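Local coordinates for protein L-hydantoinase (Arthrobacter aurescens, PDB 1GKR) that hydrolyses hydantoins and related cyclic amides at a two-zinc centre, preferring aryl derivatives, with a stereoselectivity that depends on the substrate, at residues A184-I197 with A210-R223. Sequence-based numbering, arbitrary orientation.
Sequences AENETIIQALQKQI and ASQPVFQENEAIQR
Gln216 reaches across to Glu185 and Asn186 and shows how one bent glutamine can tie a loop to a helix. At its root, CB lies 4.0 Å from CG2 of Ile189, the two side chains running past each other in opposite senses. CG stands between the backbone N and the carbonyl carbon (chi1 61°), and a second bend folds the amide back over its own helix start. CD rests against CG1 of Ile190. OE1 takes the backbone N-H of Asn186 at 2.7 Å, nearly head-on to the carbonyl, while NE2 gives to OE2 of Glu185 at 2.9 Å and also to the backbone O of Pro213, the N-cap residue of its own helix. With both amide ends engaged, the rotation of the group is fixed.

Glu185 OE2 is gripped twice: Gln216 comes on the anti side and Gln212 NE2, at 3.0 Å, on the syn side. The other oxygen, OE1, accepts from NE2 of His183, a zinc ligand, so the two glutamines probably position a second-shell carboxylate. In this TIM-barrel amidohydrolase, the loop after strand 179-182 brings the chain from that ligand into helix 187-199; the axes of its part 187-197 and of 214-223 run antiparallel (167°).

Asn186 caps the first of these helices, OD1 accepting from Ile189 N. Its ND2 gives to Glu219 OE1 at 2.9 Å from above the carboxylate plane, and to Asp163 of a second subunit. Arg223 holds the same carboxylate side-on through NE and NH2. Farther along, Leu193 CD1 packs on the Pro213 ring at 3.5 Å from CD, and a water joins Gln194 OE1, Ser211 OG and Gln212 OE1, Ser211 OG also being hydrogen-bonded to the backbone O of Tyr208.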
loop_
_atom_site.group_PDB
_atom_site.type_symbol
_atom_site.label_atom_id
_atom_site.label_comp_id
_atom_site.label_asym_id
_atom_site.label_seq_id
_atom_site.Cartn_x
_atom_site.Cartn_y
_atom_site.Cartn_z
ATOM N N ALA A 184 5.066 17.659 15.699
ATOM C CA ALA A 184 5.464 16.263 15.726
ATOM C C ALA A 184 6.923 15.924 15.516
ATOM O O ALA A 184 7.416 15.925 14.392
ATOM C CB ALA A 184 4.616 15.464 14.744
ATOM N N GLU A 185 7.606 15.629 16.616
ATOM C CA GLU A 185 8.999 15.191 16.579
ATOM C C GLU A 185 9.168 14.229 17.733
ATOM O O GLU A 185 8.328 14.176 18.622
ATOM C CB GLU A 185 9.972 16.355 16.715
ATOM C CG GLU A 185 10.042 17.210 15.467
ATOM C CD GLU A 185 11.249 18.107 15.453
ATOM O OE1 GLU A 185 11.184 19.219 16.030
ATOM O OE2 GLU A 185 12.266 17.680 14.872
ATOM N N ASN A 186 10.232 13.442 17.717
ATOM C CA ASN A 186 10.445 12.506 18.807
ATOM C C ASN A 186 11.464 13.105 19.778
ATOM O O ASN A 186 12.667 13.128 19.513
ATOM C CB ASN A 186 10.939 11.165 18.279
ATOM C CG ASN A 186 10.903 10.102 19.336
ATOM O OD1 ASN A 186 11.494 10.261 20.402
ATOM N ND2 ASN A 186 10.197 9.014 19.064
ATOM N N GLU A 187 10.957 13.600 20.900
ATOM C CA GLU A 187 11.783 14.239 21.918
ATOM C C GLU A 187 12.998 13.436 22.349
ATOM O O GLU A 187 14.127 13.914 22.335
ATOM C CB GLU A 187 10.927 14.541 23.141
ATOM C CG GLU A 187 11.710 15.042 24.315
ATOM C CD GLU A 187 10.981 16.140 25.054
ATOM O OE1 GLU A 187 10.922 17.279 24.526
ATOM O OE2 GLU A 187 10.456 15.861 26.159
ATOM N N THR A 188 12.735 12.203 22.729
ATOM C CA THR A 188 13.740 11.287 23.215
ATOM C C THR A 188 14.849 10.907 22.250
ATOM O O THR A 188 15.987 10.709 22.666
ATOM C CB THR A 188 13.030 10.051 23.732
ATOM O OG1 THR A 188 12.906 10.155 25.146
ATOM C CG2 THR A 188 13.749 8.825 23.384
ATOM N N ILE A 189 14.516 10.786 20.970
ATOM C CA ILE A 189 15.507 10.434 19.960
ATOM C C ILE A 189 16.365 11.650 19.678
ATOM O O ILE A 189 17.575 11.538 19.494
ATOM C CB ILE A 189 14.831 9.955 18.665
ATOM C CG1 ILE A 189 14.295 8.535 18.879
ATOM C CG2 ILE A 189 15.815 10.012 17.492
ATOM C CD1 ILE A 189 13.359 8.066 17.798
ATOM N N ILE A 190 15.739 12.819 19.658
ATOM C CA ILE A 190 16.480 14.041 19.423
ATOM C C ILE A 190 17.537 14.186 20.510
ATOM O O ILE A 190 18.688 14.504 20.218
ATOM C CB ILE A 190 15.562 15.257 19.420
ATOM C CG1 ILE A 190 14.671 15.201 18.186
ATOM C CG2 ILE A 190 16.379 16.528 19.399
ATOM C CD1 ILE A 190 13.684 16.333 18.085
ATOM N N GLN A 191 17.163 13.939 21.761
ATOM C CA GLN A 191 18.127 14.040 22.850
ATOM C C GLN A 191 19.293 13.087 22.640
ATOM O O GLN A 191 20.453 13.484 22.768
ATOM C CB GLN A 191 17.477 13.709 24.182
ATOM C CG GLN A 191 16.481 14.726 24.663
ATOM C CD GLN A 191 15.830 14.304 25.967
ATOM O OE1 GLN A 191 14.841 14.900 26.396
ATOM N NE2 GLN A 191 16.383 13.269 26.607
ATOM N N ALA A 192 18.990 11.830 22.326
ATOM C CA ALA A 192 20.036 10.839 22.111
ATOM C C ALA A 192 20.962 11.264 20.984
ATOM O O ALA A 192 22.186 11.224 21.126
ATOM C CB ALA A 192 19.431 9.481 21.801
ATOM N N LEU A 193 20.387 11.669 19.861
ATOM C CA LEU A 193 21.203 12.100 18.745
ATOM C C LEU A 193 22.032 13.346 19.091
ATOM O O LEU A 193 23.179 13.467 18.663
ATOM C CB LEU A 193 20.320 12.364 17.531
ATOM C CG LEU A 193 19.677 11.104 16.972
ATOM C CD1 LEU A 193 18.732 11.481 15.864
ATOM C CD2 LEU A 193 20.754 10.161 16.469
ATOM N N GLN A 194 21.466 14.269 19.863
ATOM C CA GLN A 194 22.209 15.469 20.237
ATOM C C GLN A 194 23.488 15.096 20.954
ATOM O O GLN A 194 24.551 15.648 20.668
ATOM C CB GLN A 194 21.389 16.353 21.161
ATOM C CG GLN A 194 20.612 17.428 20.460
ATOM C CD GLN A 194 19.696 18.166 21.405
ATOM O OE1 GLN A 194 19.012 19.099 21.007
ATOM N NE2 GLN A 194 19.672 17.744 22.667
ATOM N N LYS A 195 23.374 14.164 21.898
ATOM C CA LYS A 195 24.528 13.720 22.658
ATOM C C LYS A 195 25.552 13.085 21.748
ATOM O O LYS A 195 26.723 13.429 21.819
ATOM C CB LYS A 195 24.119 12.744 23.763
ATOM C CG LYS A 195 23.275 13.403 24.838
ATOM C CD LYS A 195 23.200 12.589 26.133
ATOM C CE LYS A 195 22.438 13.373 27.230
ATOM N NZ LYS A 195 22.481 12.755 28.601
ATOM N N GLN A 196 25.126 12.177 20.879
ATOM C CA GLN A 196 26.079 11.534 19.985
ATOM C C GLN A 196 26.785 12.586 19.133
ATOM O O GLN A 196 28.014 12.614 19.071
ATOM C CB GLN A 196 25.389 10.523 19.062
ATOM C CG GLN A 196 24.488 9.509 19.759
ATOM C CD GLN A 196 24.144 8.311 18.870
ATOM O OE1 GLN A 196 24.065 8.429 17.640
ATOM N NE2 GLN A 196 23.926 7.153 19.496
ATOM N N ILE A 197 26.006 13.456 18.492
ATOM C CA ILE A 197 26.553 14.499 17.627
ATOM C C ILE A 197 27.433 15.513 18.349
ATOM O O ILE A 197 28.483 15.900 17.829
ATOM C CB ILE A 197 25.420 15.226 16.864
ATOM C CG1 ILE A 197 24.888 14.304 15.764
ATOM C CG2 ILE A 197 25.924 16.513 16.248
ATOM C CD1 ILE A 197 23.648 14.808 15.078
ATOM N N ALA A 210 21.096 17.196 11.505
ATOM C CA ALA A 210 21.293 15.771 11.733
ATOM C C ALA A 210 20.796 15.304 13.085
ATOM O O ALA A 210 20.480 14.129 13.242
ATOM C CB ALA A 210 22.746 15.417 11.585
ATOM N N SER A 211 20.732 16.212 14.057
ATOM C CA SER A 211 20.275 15.846 15.399
ATOM C C SER A 211 18.752 15.678 15.467
ATOM O O SER A 211 18.223 15.106 16.422
ATOM C CB SER A 211 20.753 16.877 16.438
ATOM O OG SER A 211 20.110 18.130 16.288
ATOM N N GLN A 212 18.054 16.176 14.452
ATOM C CA GLN A 212 16.601 16.055 14.383
ATOM C C GLN A 212 16.264 15.652 12.956
ATOM O O GLN A 212 15.560 16.362 12.259
ATOM C CB GLN A 212 15.941 17.391 14.721
ATOM C CG GLN A 212 16.408 17.977 16.050
ATOM C CD GLN A 212 15.605 19.194 16.501
ATOM O OE1 GLN A 212 16.037 19.936 17.381
ATOM N NE2 GLN A 212 14.434 19.396 15.912
ATOM N N PRO A 213 16.775 14.493 12.509
ATOM C CA PRO A 213 16.569 13.948 11.161
ATOM C C PRO A 213 15.122 13.705 10.768
ATOM O O PRO A 213 14.234 13.715 11.621
ATOM C CB PRO A 213 17.397 12.660 11.177
ATOM C CG PRO A 213 17.326 12.238 12.594
ATOM C CD PRO A 213 17.515 13.531 13.347
ATOM N N VAL A 214 14.886 13.475 9.478
ATOM C CA VAL A 214 13.525 13.255 9.016
ATOM C C VAL A 214 12.913 11.981 9.578
ATOM O O VAL A 214 11.720 11.952 9.884
ATOM C CB VAL A 214 13.412 13.197 7.460
ATOM C CG1 VAL A 214 14.164 14.336 6.835
ATOM C CG2 VAL A 214 13.923 11.902 6.952
ATOM N N PHE A 215 13.718 10.935 9.748
ATOM C CA PHE A 215 13.156 9.685 10.231
ATOM C C PHE A 215 12.461 9.843 11.577
ATOM O O PHE A 215 11.459 9.173 11.834
ATOM C CB PHE A 215 14.221 8.581 10.242
ATOM C CG PHE A 215 14.939 8.421 11.540
ATOM C CD1 PHE A 215 14.331 7.773 12.612
ATOM C CD2 PHE A 215 16.243 8.877 11.683
ATOM C CE1 PHE A 215 15.009 7.576 13.812
ATOM C CE2 PHE A 215 16.939 8.689 12.883
ATOM C CZ PHE A 215 16.321 8.038 13.948
ATOM N N GLN A 216 12.951 10.739 12.429
ATOM C CA GLN A 216 12.279 10.920 13.710
ATOM C C GLN A 216 11.075 11.845 13.555
ATOM O O GLN A 216 10.062 11.668 14.233
ATOM C CB GLN A 216 13.244 11.414 14.808
ATOM C CG GLN A 216 13.927 12.748 14.604
ATOM C CD GLN A 216 13.042 13.917 14.961
ATOM O OE1 GLN A 216 12.262 13.857 15.915
ATOM N NE2 GLN A 216 13.170 15.004 14.209
ATOM N N GLU A 217 11.155 12.812 12.643
ATOM C CA GLU A 217 10.016 13.699 12.437
ATOM C C GLU A 217 8.884 12.849 11.886
ATOM O O GLU A 217 7.730 12.950 12.306
ATOM C CB GLU A 217 10.338 14.799 11.423
ATOM C CG GLU A 217 9.124 15.637 11.040
ATOM C CD GLU A 217 9.451 16.724 10.037
ATOM O OE1 GLU A 217 10.425 16.579 9.281
ATOM O OE2 GLU A 217 8.726 17.730 9.974
ATOM N N ASN A 218 9.226 11.995 10.936
ATOM C CA ASN A 218 8.228 11.151 10.319
ATOM C C ASN A 218 7.670 10.084 11.246
ATOM O O ASN A 218 6.526 9.674 11.102
ATOM C CB ASN A 218 8.804 10.553 9.043
ATOM C CG ASN A 218 8.979 11.601 7.949
ATOM O OD1 ASN A 218 9.654 11.361 6.948
ATOM N ND2 ASN A 218 8.361 12.765 8.136
ATOM N N GLU A 219 8.462 9.640 12.210
ATOM C CA GLU A 219 7.967 8.647 13.150
ATOM C C GLU A 219 6.874 9.310 13.992
ATOM O O GLU A 219 5.818 8.724 14.243
ATOM C CB GLU A 219 9.106 8.157 14.042
ATOM C CG GLU A 219 8.709 7.117 15.083
ATOM C CD GLU A 219 7.979 7.715 16.287
ATOM O OE1 GLU A 219 8.434 8.772 16.777
ATOM O OE2 GLU A 219 6.965 7.129 16.752
ATOM N N ALA A 220 7.124 10.542 14.420
ATOM C CA ALA A 220 6.156 11.260 15.235
ATOM C C ALA A 220 4.872 11.491 14.443
ATOM O O ALA A 220 3.761 11.396 14.983
ATOM C CB ALA A 220 6.739 12.583 15.694
ATOM N N ILE A 221 5.015 11.796 13.159
ATOM C CA ILE A 221 3.837 12.022 12.345
ATOM C C ILE A 221 3.032 10.719 12.303
ATOM O O ILE A 221 1.810 10.710 12.499
ATOM C CB ILE A 221 4.239 12.473 10.931
ATOM C CG1 ILE A 221 4.790 13.899 10.989
ATOM C CG2 ILE A 221 3.053 12.410 10.004
ATOM C CD1 ILE A 221 5.398 14.398 9.668
ATOM N N GLN A 222 3.738 9.617 12.074
ATOM C CA GLN A 222 3.127 8.292 12.003
ATOM C C GLN A 222 2.372 7.971 13.292
ATOM O O GLN A 222 1.265 7.440 13.262
ATOM C CB GLN A 222 4.215 7.260 11.781
ATOM C CG GLN A 222 3.735 5.886 11.382
ATOM C CD GLN A 222 4.380 5.445 10.065
ATOM O OE1 GLN A 222 4.305 4.275 9.679
ATOM N NE2 GLN A 222 5.017 6.394 9.366
ATOM N N ARG A 223 2.992 8.303 14.420
ATOM C CA ARG A 223 2.412 8.071 15.735
ATOM C C ARG A 223 1.144 8.907 15.968
ATOM O O ARG A 223 0.130 8.397 16.448
ATOM C CB ARG A 223 3.442 8.404 16.807
ATOM C CG ARG A 223 3.333 7.534 18.034
ATOM C CD ARG A 223 4.183 8.036 19.158
ATOM N NE ARG A 223 5.434 8.632 18.709
ATOM C CZ ARG A 223 6.037 9.615 19.369
ATOM N NH1 ARG A 223 5.493 10.082 20.487
ATOM N NH2 ARG A 223 7.163 10.144 18.911
HETATM O O HOH W 1 6.663 17.397 11.656
HETATM O O HOH W 2 7.798 12.097 21.201
HETATM O O HOH W 3 18.711 19.702 18.397
#